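Local coordinates for protein ICChI, a glycosylated chitinase (Ipomoea carnea, PDB 6IDN) that has chitinase and lysozyme activity, probably cleaving beta-1,4-linked N-acetylglucosamine polymers as a glycosylated family 18 glycoside hydrolase with a TIM-barrel fold, at residues A[129-134]-A[167-172]; A[137-142]-A[173-178]; A[15-20]-A[64-69]. All coordinates share one frame; numbering follows the deposited sequence.

In the fold
From the N terminus, contact 3 comes first: helices 16-21 and 60-69 are bolted together by the Cys20-Cys67 disulfide, which closes a loop of 46 residues that includes strand 27-36. Past strand 121-126, contacts 1 and 2 interlock. Residues 129-134 and then 137-142 open the two contacts, and 167-172 and 173-178 close them in the same order, so the loops cross instead of nesting, and both enclose strand 153-156. Contact 1 joins the loop after strand 121-126 to short helix 168-171; contact 2 continues it along helix 134-148. They touch each other where Phe176 packs on Ala170. The centres of contacts 1 and 3 lie about 31 Å apart, on opposite sides of the chain's centre.

Contact 1. Residues A[129-134]-A[167-172]; sequences GSNDYY and LREAIN. With NAG (2-acetamido-2-deoxy-beta-D-glucopyranose), chain C.
Glu169 sets its CG beside the backbone N and opposite the carbonyl carbon (chi1 -71°), then runs on extended (chi2 -179°), which carries its carboxylate to the backbone of Asn131 and Tyr133. The approach is too long for a direct bond, and two waters bridge it. One donates to Glu169 OE1 at 2.8 Å and also to Asn131 O, with a weak bond from Tyr134 N; the other donates to OE1 at 2.7 Å and accepts from Tyr133 N. Glutamate suits this place: its length spans the gap and its carboxylate oxygen accepts from both waters. Asp132 OD1 lies 4.5 Å from Glu169 OE1, a like-charge approach; both waters probably help to stabilise the Glu169 charge. The segments belong to the loop between strand 121-126 and helix 134-148 and to short helix 168-171, neighbouring connections of the TIM barrel. Deeper in, Tyr134 CB meets Ala170 CB at 4.0 Å, where a small methyl lets the backbones come close. Three residues on from Glu169, Asn172 ND2 is covalently joined to C1 of an N-acetylglucosamine. Arg168, bent at chi3, grips that sugar's acetamide O7 with NE at 3.1 Å and NH2 at 3.0 Å, the oxygen at the guanidinium edge.

Contact 2. Residues A[137-142]-A[173-178]; sequences LAEQLW and TSLFDY
Leu175 reaches across to helix 134-148 and lies between Glu139 and Trp142. Its CB points at the helix; CG stands opposite the carbonyl carbon (chi1 -66°), and chi2 of 179° sets how the two methyls part. The CD1 branch meets the aliphatic part of Glu139, 3.8 Å from CG, and also comes within 4.1 Å of Trp142 CG. The CD2 branch sits over a face of the Trp142 indole, 4.0 Å from the centroid of the five-membered ring and 27° off its normal, a CH-pi contact; the nearest ring atom, Trp142 NE1, is 3.6 Å from Leu175 CD2. A branched leucine suits the spot because its two methyls reach both neighbours, while the broad indole gives CD2 a flat surface to rest on.

Thr173 places Leu175 through an ST turn: Leu175 N donates to Thr173 OG1 at 3.2 Å, and that hydroxyl is also bonded to Ala170 O. This fixes the threonine rotation, leaving CG2 facing the acid, 4.1 Å from Glu139 OE2. On the inner side, Ala138 CB packs obliquely on the Phe176 ring, 3.7 Å from CE1; the small methyl leaves room for the phenyl between helix and barrel wall. Phe176 meets Phe124 edge-to-face and touches Leu154 and Ala156. It thus wedges between helix 134-148 and strands 121-126 and 153-156, just before the chain enters strand 178-182.

Contact 3. Residues A[15-20]-A[64-69]; sequences SLRETC and ISYCKS
Two neighbouring helices on the outside of the TIM barrel, 16-21 and 60-69, are pinned side by side by a disulfide. Their short segments run nearly parallel, 11° apart in direction, with axes 9.2 Å from each other at closest approach. Cys20 SG and Cys67 SG are bonded at 2.0 Å, with a chi3 of 103°. Both cysteines share the same first torsion, which holds their sulfurs in the gap between the helices. Cysteine is short enough to let the helices approach this closely here.

One turn before Cys20, Leu16 adds an apolar layer beside the bridge: its CD2 lies 3.7 Å from Ile64 CG1, and its CG is 3.9 Å from Cys67 SG. Toward solvent, Arg17 and Tyr66 form a cation-pi pair. The arginine leaves the helix extended and bends at chi3, which lays its guanidinium over one face of the phenol. NH1 sits 3.3 Å above the plane of the Tyr66 ring, over its centre, although the two flat groups are tilted by 33°. Arginine suits this place because NH1 can sit over the ring centre while the aliphatic CG also touches the ring. Tyr66 OH bonds to Asp21 OD1, which helps to fix the ring beneath the arginine.

The start of helix 16-21 is closed by a capping box: Glu18 N donates to Ser15 OG at 3.0 Å, and Ser15 N to Glu18 OE1, also at 3.0 Å. Across the gap, Arg17 N donates a hydrogen bond to Glu63 OE1 of helix 60-69. Leu16 and Cys20 rest on Ile28 of strand 27-36, and Leu16 also meets Trp7 of strand 2-7, which sets helix 16-21 against the barrel strands, with helix 60-69 flanking it and packing through Ile64 on Leu119 of a loop.

Contact 1. Residues A[129-134]-A[167-172]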
loop_
_atom_site.group_PDB
_atom_site.type_symbol
_atom_site.label_atom_id
_atom_site.label_comp_id
_atom_site.label_asym_id
_atom_site.label_seq_id
_atom_site.Cartn_x
_atom_site.Cartn_y
_atom_site.Cartn_z
ATOM N N GLY A 129 16.324 -1.681 -4.384
ATOM C CA GLY A 129 16.600 -2.732 -5.344
ATOM C C GLY A 129 16.300 -2.303 -6.769
ATOM O O GLY A 129 15.821 -1.198 -7.044
ATOM N N SER A 130 16.577 -3.218 -7.697
ATOM C CA SER A 130 16.357 -2.934 -9.108
ATOM C C SER A 130 14.898 -2.585 -9.366
ATOM O O SER A 130 13.984 -3.167 -8.775
ATOM C CB SER A 130 16.758 -4.135 -9.966
ATOM O OG SER A 130 16.361 -3.931 -11.310
ATOM N N ASN A 131 14.679 -1.640 -10.276
ATOM C CA ASN A 131 13.334 -1.223 -10.642
ATOM C C ASN A 131 12.709 -2.083 -11.734
ATOM O O ASN A 131 11.547 -1.860 -12.081
ATOM C CB ASN A 131 13.359 0.217 -11.131
ATOM C CG ASN A 131 13.968 0.328 -12.504
ATOM O OD1 ASN A 131 15.065 -0.177 -12.743
ATOM N ND2 ASN A 131 13.236 0.938 -13.434
ATOM N N ASP A 132 13.432 -3.051 -12.280
ATOM C CA ASP A 132 13.008 -3.758 -13.484
ATOM C C ASP A 132 11.913 -4.787 -13.212
ATOM O O ASP A 132 11.896 -5.467 -12.179
ATOM C CB ASP A 132 14.206 -4.467 -14.141
ATOM C CG ASP A 132 15.125 -3.518 -14.875
ATOM O OD1 ASP A 132 14.717 -2.356 -15.097
ATOM O OD2 ASP A 132 16.248 -3.937 -15.251
ATOM N N TYR A 133 11.011 -4.920 -14.185
ATOM C CA TYR A 133 10.001 -5.989 -14.315
ATOM C C TYR A 133 8.814 -5.861 -13.368
ATOM O O TYR A 133 7.958 -6.759 -13.362
ATOM C CB TYR A 133 10.623 -7.384 -14.162
ATOM C CG TYR A 133 11.808 -7.574 -15.066
ATOM C CD1 TYR A 133 11.658 -7.560 -16.444
ATOM C CD2 TYR A 133 13.072 -7.750 -14.543
ATOM C CE1 TYR A 133 12.736 -7.707 -17.274
ATOM C CE2 TYR A 133 14.158 -7.890 -15.359
ATOM C CZ TYR A 133 13.991 -7.887 -16.728
ATOM O OH TYR A 133 15.092 -8.034 -17.553
ATOM N N TYR A 134 8.689 -4.771 -12.602
ATOM C CA TYR A 134 7.468 -4.583 -11.820
ATOM C C TYR A 134 6.271 -4.298 -12.721
ATOM O O TYR A 134 5.123 -4.600 -12.344
ATOM C CB TYR A 134 7.679 -3.462 -10.793
ATOM C CG TYR A 134 8.562 -3.928 -9.658
ATOM C CD1 TYR A 134 8.104 -4.882 -8.764
ATOM C CD2 TYR A 134 9.853 -3.436 -9.499
ATOM C CE1 TYR A 134 8.909 -5.339 -7.728
ATOM C CE2 TYR A 134 10.667 -3.895 -8.466
ATOM C CZ TYR A 134 10.189 -4.835 -7.585
ATOM O OH TYR A 134 10.993 -5.286 -6.564
ATOM N N LEU A 167 8.940 2.780 -9.443
ATOM C CA LEU A 167 7.585 2.432 -9.831
ATOM C C LEU A 167 7.101 3.110 -11.097
ATOM O O LEU A 167 5.944 2.894 -11.482
ATOM C CB LEU A 167 6.609 2.744 -8.686
ATOM C CG LEU A 167 6.783 1.825 -7.486
ATOM C CD1 LEU A 167 6.025 2.365 -6.286
ATOM C CD2 LEU A 167 6.294 0.425 -7.861
ATOM N N ARG A 168 7.925 3.917 -11.770
ATOM C CA ARG A 168 7.389 4.634 -12.927
ATOM C C ARG A 168 6.912 3.664 -13.999
ATOM O O ARG A 168 5.844 3.866 -14.579
ATOM C CB ARG A 168 8.412 5.626 -13.486
ATOM C CG ARG A 168 9.607 5.030 -14.108
ATOM C CD ARG A 168 10.621 6.111 -14.464
ATOM N NE ARG A 168 10.167 6.944 -15.572
ATOM C CZ ARG A 168 10.894 7.908 -16.127
ATOM N NH1 ARG A 168 12.115 8.186 -15.666
ATOM N NH2 ARG A 168 10.398 8.612 -17.137
ATOM N N GLU A 169 7.644 2.570 -14.229
ATOM C CA GLU A 169 7.249 1.629 -15.278
ATOM C C GLU A 169 5.983 0.885 -14.891
ATOM O O GLU A 169 5.100 0.665 -15.727
ATOM C CB GLU A 169 8.368 0.628 -15.559
ATOM C CG GLU A 169 9.579 1.202 -16.273
ATOM C CD GLU A 169 10.637 0.148 -16.542
ATOM O OE1 GLU A 169 10.533 -0.958 -15.970
ATOM O OE2 GLU A 169 11.579 0.407 -17.325
ATOM N N ALA A 170 5.886 0.463 -13.634
ATOM C CA ALA A 170 4.681 -0.231 -13.199
ATOM C C ALA A 170 3.473 0.686 -13.320
ATOM O O ALA A 170 2.431 0.302 -13.875
ATOM C CB ALA A 170 4.865 -0.726 -11.758
ATOM N N ILE A 171 3.610 1.925 -12.848
ATOM C CA ILE A 171 2.483 2.851 -12.912
ATOM C C ILE A 171 2.104 3.151 -14.353
ATOM O O ILE A 171 0.923 3.321 -14.665
ATOM C CB ILE A 171 2.801 4.129 -12.106
ATOM C CG1 ILE A 171 2.745 3.780 -10.614
ATOM C CG2 ILE A 171 1.801 5.242 -12.404
ATOM C CD1 ILE A 171 3.396 4.834 -9.697
ATOM N N ASN A 172 3.083 3.188 -15.264
ATOM C CA ASN A 172 2.822 3.499 -16.666
ATOM C C ASN A 172 2.106 2.375 -17.408
ATOM O O ASN A 172 1.764 2.563 -18.586
ATOM C CB ASN A 172 4.154 3.810 -17.359
ATOM C CG ASN A 172 4.032 4.794 -18.509
ATOM O OD1 ASN A 172 2.950 5.275 -18.870
ATOM N ND2 ASN A 172 5.176 5.118 -19.085
HETATM C C1 NAG C . 5.242 6.033 -20.183
HETATM C C2 NAG C . 6.342 7.075 -19.980
HETATM C C3 NAG C . 6.473 7.960 -21.226
HETATM C C4 NAG C . 6.629 7.092 -22.470
HETATM C C5 NAG C . 5.494 6.077 -22.547
HETATM C C6 NAG C . 5.628 5.102 -23.695
HETATM C C7 NAG C . 6.829 7.830 -17.692
HETATM C C8 NAG C . 6.397 8.715 -16.560
HETATM N N2 NAG C . 6.070 7.873 -18.794
HETATM O O3 NAG C . 7.608 8.819 -21.103
HETATM O O4 NAG C . 6.613 7.908 -23.637
HETATM O O5 NAG C . 5.502 5.286 -21.351
HETATM O O6 NAG C . 4.561 4.163 -23.706
HETATM O O7 NAG C . 7.834 7.130 -17.623
HETATM O O HOH W 1 9.527 -1.995 -13.548
HETATM O O HOH W 2 10.758 -3.492 -16.718
#

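Contact 2. Residues A[137-142]-A[173-178]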
loop_
_atom_site.group_PDB
_atom_site.type_symbol
_atom_site.label_atom_id
_atom_site.label_comp_id
_atom_site.label_asym_id
_atom_site.label_seq_id
_atom_site.Cartn_x
_atom_site.Cartn_y
_atom_site.Cartn_z
ATOM N N LEU A 137 5.224 -7.788 -13.480
ATOM C CA LEU A 137 4.542 -8.371 -12.322
ATOM C C LEU A 137 3.097 -7.887 -12.243
ATOM O O LEU A 137 2.180 -8.692 -12.025
ATOM C CB LEU A 137 5.310 -8.048 -11.024
ATOM C CG LEU A 137 4.691 -8.520 -9.700
ATOM C CD1 LEU A 137 4.469 -10.044 -9.723
ATOM C CD2 LEU A 137 5.554 -8.103 -8.522
ATOM N N ALA A 138 2.868 -6.579 -12.439
ATOM C CA ALA A 138 1.501 -6.065 -12.410
ATOM C C ALA A 138 0.665 -6.686 -13.519
ATOM O O ALA A 138 -0.501 -7.045 -13.302
ATOM C CB ALA A 138 1.497 -4.540 -12.529
ATOM N N GLU A 139 1.245 -6.806 -14.720
ATOM C CA GLU A 139 0.521 -7.388 -15.846
ATOM C C GLU A 139 0.191 -8.854 -15.586
ATOM O O GLU A 139 -0.905 -9.324 -15.909
ATOM C CB GLU A 139 1.365 -7.219 -17.122
ATOM C CG GLU A 139 1.344 -5.755 -17.672
ATOM C CD GLU A 139 2.344 -5.502 -18.790
ATOM O OE1 GLU A 139 3.279 -6.314 -18.961
ATOM O OE2 GLU A 139 2.190 -4.499 -19.527
ATOM N N GLN A 140 1.124 -9.602 -14.994
ATOM C CA GLN A 140 0.841 -11.011 -14.752
ATOM C C GLN A 140 -0.187 -11.207 -13.645
ATOM O O GLN A 140 -0.991 -12.144 -13.725
ATOM C CB GLN A 140 2.138 -11.753 -14.426
ATOM C CG GLN A 140 3.144 -11.757 -15.574
ATOM C CD GLN A 140 2.778 -12.683 -16.735
ATOM O OE1 GLN A 140 3.446 -12.680 -17.763
ATOM N NE2 GLN A 140 1.726 -13.473 -16.578
ATOM N N LEU A 141 -0.184 -10.341 -12.628
ATOM C CA LEU A 141 -1.259 -10.381 -11.627
ATOM C C LEU A 141 -2.612 -10.037 -12.246
ATOM O O LEU A 141 -3.635 -10.643 -11.899
ATOM C CB LEU A 141 -0.949 -9.407 -10.494
ATOM C CG LEU A 141 0.161 -9.866 -9.553
ATOM C CD1 LEU A 141 0.628 -8.709 -8.675
ATOM C CD2 LEU A 141 -0.297 -11.016 -8.681
ATOM N N TRP A 142 -2.647 -9.049 -13.139
ATOM C CA TRP A 142 -3.894 -8.689 -13.814
ATOM C C TRP A 142 -4.450 -9.882 -14.578
ATOM O O TRP A 142 -5.654 -10.158 -14.528
ATOM C CB TRP A 142 -3.616 -7.503 -14.746
ATOM C CG TRP A 142 -4.776 -6.887 -15.505
ATOM C CD1 TRP A 142 -5.491 -5.770 -15.157
ATOM C CD2 TRP A 142 -5.280 -7.293 -16.788
ATOM N NE1 TRP A 142 -6.436 -5.492 -16.115
ATOM C CE2 TRP A 142 -6.331 -6.416 -17.125
ATOM C CE3 TRP A 142 -4.975 -8.344 -17.664
ATOM C CZ2 TRP A 142 -7.047 -6.534 -18.313
ATOM C CZ3 TRP A 142 -5.684 -8.452 -18.846
ATOM C CH2 TRP A 142 -6.713 -7.565 -19.155
ATOM N N THR A 173 1.892 1.222 -16.768
ATOM C CA THR A 173 1.078 0.176 -17.385
ATOM C C THR A 173 -0.378 0.588 -17.501
ATOM O O THR A 173 -1.123 -0.044 -18.262
ATOM C CB THR A 173 1.108 -1.144 -16.593
ATOM O OG1 THR A 173 0.524 -0.964 -15.286
ATOM C CG2 THR A 173 2.521 -1.733 -16.485
ATOM N N SER A 174 -0.795 1.602 -16.737
ATOM C CA SER A 174 -2.178 2.061 -16.635
ATOM C C SER A 174 -3.086 1.045 -15.958
ATOM O O SER A 174 -4.314 1.192 -16.024
ATOM C CB SER A 174 -2.764 2.426 -18.004
ATOM O OG SER A 174 -1.884 3.266 -18.739
ATOM N N LEU A 175 -2.525 0.038 -15.295
ATOM C CA LEU A 175 -3.318 -1.031 -14.693
ATOM C C LEU A 175 -3.520 -0.859 -13.192
ATOM O O LEU A 175 -4.203 -1.685 -12.571
ATOM C CB LEU A 175 -2.668 -2.387 -14.975
ATOM C CG LEU A 175 -2.670 -2.795 -16.453
ATOM C CD1 LEU A 175 -1.985 -4.123 -16.646
ATOM C CD2 LEU A 175 -4.098 -2.839 -17.018
ATOM N N PHE A 176 -2.964 0.177 -12.574
ATOM C CA PHE A 176 -3.105 0.262 -11.122
ATOM C C PHE A 176 -4.442 0.873 -10.723
ATOM O O PHE A 176 -4.850 1.920 -11.240
ATOM C CB PHE A 176 -1.924 1.021 -10.510
ATOM C CG PHE A 176 -0.739 0.143 -10.316
ATOM C CD1 PHE A 176 0.047 -0.198 -11.397
ATOM C CD2 PHE A 176 -0.491 -0.460 -9.100
ATOM C CE1 PHE A 176 1.121 -1.071 -11.254
ATOM C CE2 PHE A 176 0.579 -1.331 -8.941
ATOM C CZ PHE A 176 1.390 -1.639 -10.023
ATOM N N ASP A 177 -5.137 0.181 -9.820
ATOM C CA ASP A 177 -6.407 0.652 -9.280
ATOM C C ASP A 177 -6.207 1.784 -8.294
ATOM O O ASP A 177 -7.036 2.689 -8.216
ATOM C CB ASP A 177 -7.126 -0.511 -8.606
ATOM C CG ASP A 177 -7.367 -1.637 -9.565
ATOM O OD1 ASP A 177 -8.328 -1.515 -10.360
ATOM O OD2 ASP A 177 -6.585 -2.618 -9.589
ATOM N N TYR A 178 -5.108 1.751 -7.549
ATOM C CA TYR A 178 -4.817 2.730 -6.513
ATOM C C TYR A 178 -3.369 3.145 -6.640
ATOM O O TYR A 178 -2.503 2.301 -6.857
ATOM C CB TYR A 178 -5.036 2.147 -5.088
ATOM C CG TYR A 178 -6.436 1.637 -4.820
ATOM C CD1 TYR A 178 -6.760 0.318 -5.102
ATOM C CD2 TYR A 178 -7.412 2.466 -4.307
ATOM C CE1 TYR A 178 -8.009 -0.152 -4.898
ATOM C CE2 TYR A 178 -8.693 1.982 -4.080
ATOM C CZ TYR A 178 -8.973 0.668 -4.393
ATOM O OH TYR A 178 -10.221 0.132 -4.184
#

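Contact 3. Residues A[15-20]-A[64-69]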
loop_
_atom_site.group_PDB
_atom_site.type_symbol
_atom_site.label_atom_id
_atom_site.label_comp_id
_atom_site.label_asym_id
_atom_site.label_seq_id
_atom_site.Cartn_x
_atom_site.Cartn_y
_atom_site.Cartn_z
ATOM N N SER A 15 -4.429 -5.459 16.990
ATOM C CA SER A 15 -4.705 -6.544 16.060
ATOM C C SER A 15 -5.314 -5.997 14.772
ATOM O O SER A 15 -5.753 -4.843 14.689
ATOM C CB SER A 15 -5.641 -7.576 16.698
ATOM O OG SER A 15 -6.948 -7.050 16.871
ATOM N N LEU A 16 -5.310 -6.834 13.738
ATOM C CA LEU A 16 -5.961 -6.436 12.497
ATOM C C LEU A 16 -7.451 -6.215 12.723
ATOM O O LEU A 16 -8.035 -5.267 12.188
ATOM C CB LEU A 16 -5.713 -7.497 11.426
ATOM C CG LEU A 16 -6.319 -7.248 10.051
ATOM C CD1 LEU A 16 -5.723 -6.021 9.358
ATOM C CD2 LEU A 16 -6.139 -8.504 9.194
ATOM N N ARG A 17 -8.080 -7.067 13.539
ATOM C CA ARG A 17 -9.494 -6.883 13.858
ATOM C C ARG A 17 -9.738 -5.538 14.534
ATOM O O ARG A 17 -10.677 -4.819 14.183
ATOM C CB ARG A 17 -9.996 -8.022 14.754
ATOM C CG ARG A 17 -11.431 -7.806 15.250
ATOM C CD ARG A 17 -11.916 -8.893 16.213
ATOM N NE ARG A 17 -12.011 -10.192 15.552
ATOM C CZ ARG A 17 -13.113 -10.661 14.979
ATOM N NH1 ARG A 17 -14.227 -9.943 14.989
ATOM N NH2 ARG A 17 -13.100 -11.851 14.392
ATOM N N GLU A 18 -8.905 -5.190 15.517
ATOM C CA GLU A 18 -9.061 -3.905 16.190
ATOM C C GLU A 18 -8.839 -2.751 15.224
ATOM O O GLU A 18 -9.521 -1.720 15.297
ATOM C CB GLU A 18 -8.088 -3.811 17.364
ATOM C CG GLU A 18 -8.480 -4.690 18.544
ATOM C CD GLU A 18 -7.358 -4.861 19.545
ATOM O OE1 GLU A 18 -6.198 -4.534 19.227
ATOM O OE2 GLU A 18 -7.642 -5.315 20.671
ATOM N N THR A 19 -7.875 -2.905 14.323
ATOM C CA THR A 19 -7.642 -1.887 13.310
ATOM C C THR A 19 -8.884 -1.681 12.451
ATOM O O THR A 19 -9.319 -0.545 12.219
ATOM C CB THR A 19 -6.436 -2.303 12.475
ATOM O OG1 THR A 19 -5.291 -2.358 13.338
ATOM C CG2 THR A 19 -6.179 -1.314 11.329
ATOM N N CYS A 20 -9.493 -2.774 11.994
ATOM C CA CYS A 20 -10.712 -2.636 11.211
ATOM C C CYS A 20 -11.845 -2.060 12.048
ATOM O O CYS A 20 -12.654 -1.273 11.545
ATOM C CB CYS A 20 -11.099 -3.985 10.608
ATOM S SG CYS A 20 -9.941 -4.442 9.327
ATOM N N ILE A 64 -9.037 -11.225 8.673
ATOM C CA ILE A 64 -9.176 -10.735 7.301
ATOM C C ILE A 64 -10.621 -10.894 6.844
ATOM O O ILE A 64 -11.234 -9.963 6.308
ATOM C CB ILE A 64 -8.201 -11.476 6.367
ATOM C CG1 ILE A 64 -6.743 -11.182 6.748
ATOM C CG2 ILE A 64 -8.443 -11.101 4.898
ATOM C CD1 ILE A 64 -5.744 -12.183 6.162
ATOM N N SER A 65 -11.194 -12.080 7.060
ATOM C CA SER A 65 -12.583 -12.294 6.678
ATOM C C SER A 65 -13.500 -11.293 7.367
ATOM O O SER A 65 -14.441 -10.774 6.756
ATOM C CB SER A 65 -13.002 -13.723 7.015
ATOM O OG SER A 65 -14.241 -14.032 6.408
ATOM N N TYR A 66 -13.245 -11.020 8.644
ATOM C CA TYR A 66 -14.077 -10.073 9.379
ATOM C C TYR A 66 -13.930 -8.665 8.809
ATOM O O TYR A 66 -14.927 -7.964 8.602
ATOM C CB TYR A 66 -13.712 -10.101 10.860
ATOM C CG TYR A 66 -14.374 -9.006 11.658
ATOM C CD1 TYR A 66 -15.701 -9.118 12.066
ATOM C CD2 TYR A 66 -13.675 -7.855 12.000
ATOM C CE1 TYR A 66 -16.308 -8.105 12.796
ATOM C CE2 TYR A 66 -14.271 -6.842 12.734
ATOM C CZ TYR A 66 -15.589 -6.975 13.128
ATOM O OH TYR A 66 -16.188 -5.962 13.849
ATOM N N CYS A 67 -12.693 -8.240 8.540
ATOM C CA CYS A 67 -12.480 -6.940 7.908
ATOM C C CYS A 67 -13.236 -6.847 6.592
ATOM O O CYS A 67 -13.908 -5.850 6.316
ATOM C CB CYS A 67 -10.991 -6.706 7.672
ATOM S SG CYS A 67 -10.028 -6.468 9.147
ATOM N N LYS A 68 -13.136 -7.887 5.762
ATOM C CA LYS A 68 -13.818 -7.855 4.473
ATOM C C LYS A 68 -15.335 -7.831 4.636
ATOM O O LYS A 68 -16.030 -7.192 3.836
ATOM C CB LYS A 68 -13.359 -9.040 3.618
ATOM C CG LYS A 68 -11.873 -8.961 3.241
ATOM C CD LYS A 68 -11.356 -10.287 2.700
ATOM C CE LYS A 68 -12.128 -10.708 1.451
ATOM N NZ LYS A 68 -11.606 -11.984 0.887
ATOM N N SER A 69 -15.865 -8.490 5.673
ATOM C CA SER A 69 -17.302 -8.450 5.918
ATOM C C SER A 69 -17.794 -7.036 6.193
ATOM O O SER A 69 -18.981 -6.756 6.004
ATOM C CB SER A 69 -17.673 -9.373 7.084
ATOM O OG SER A 69 -17.470 -8.742 8.337
#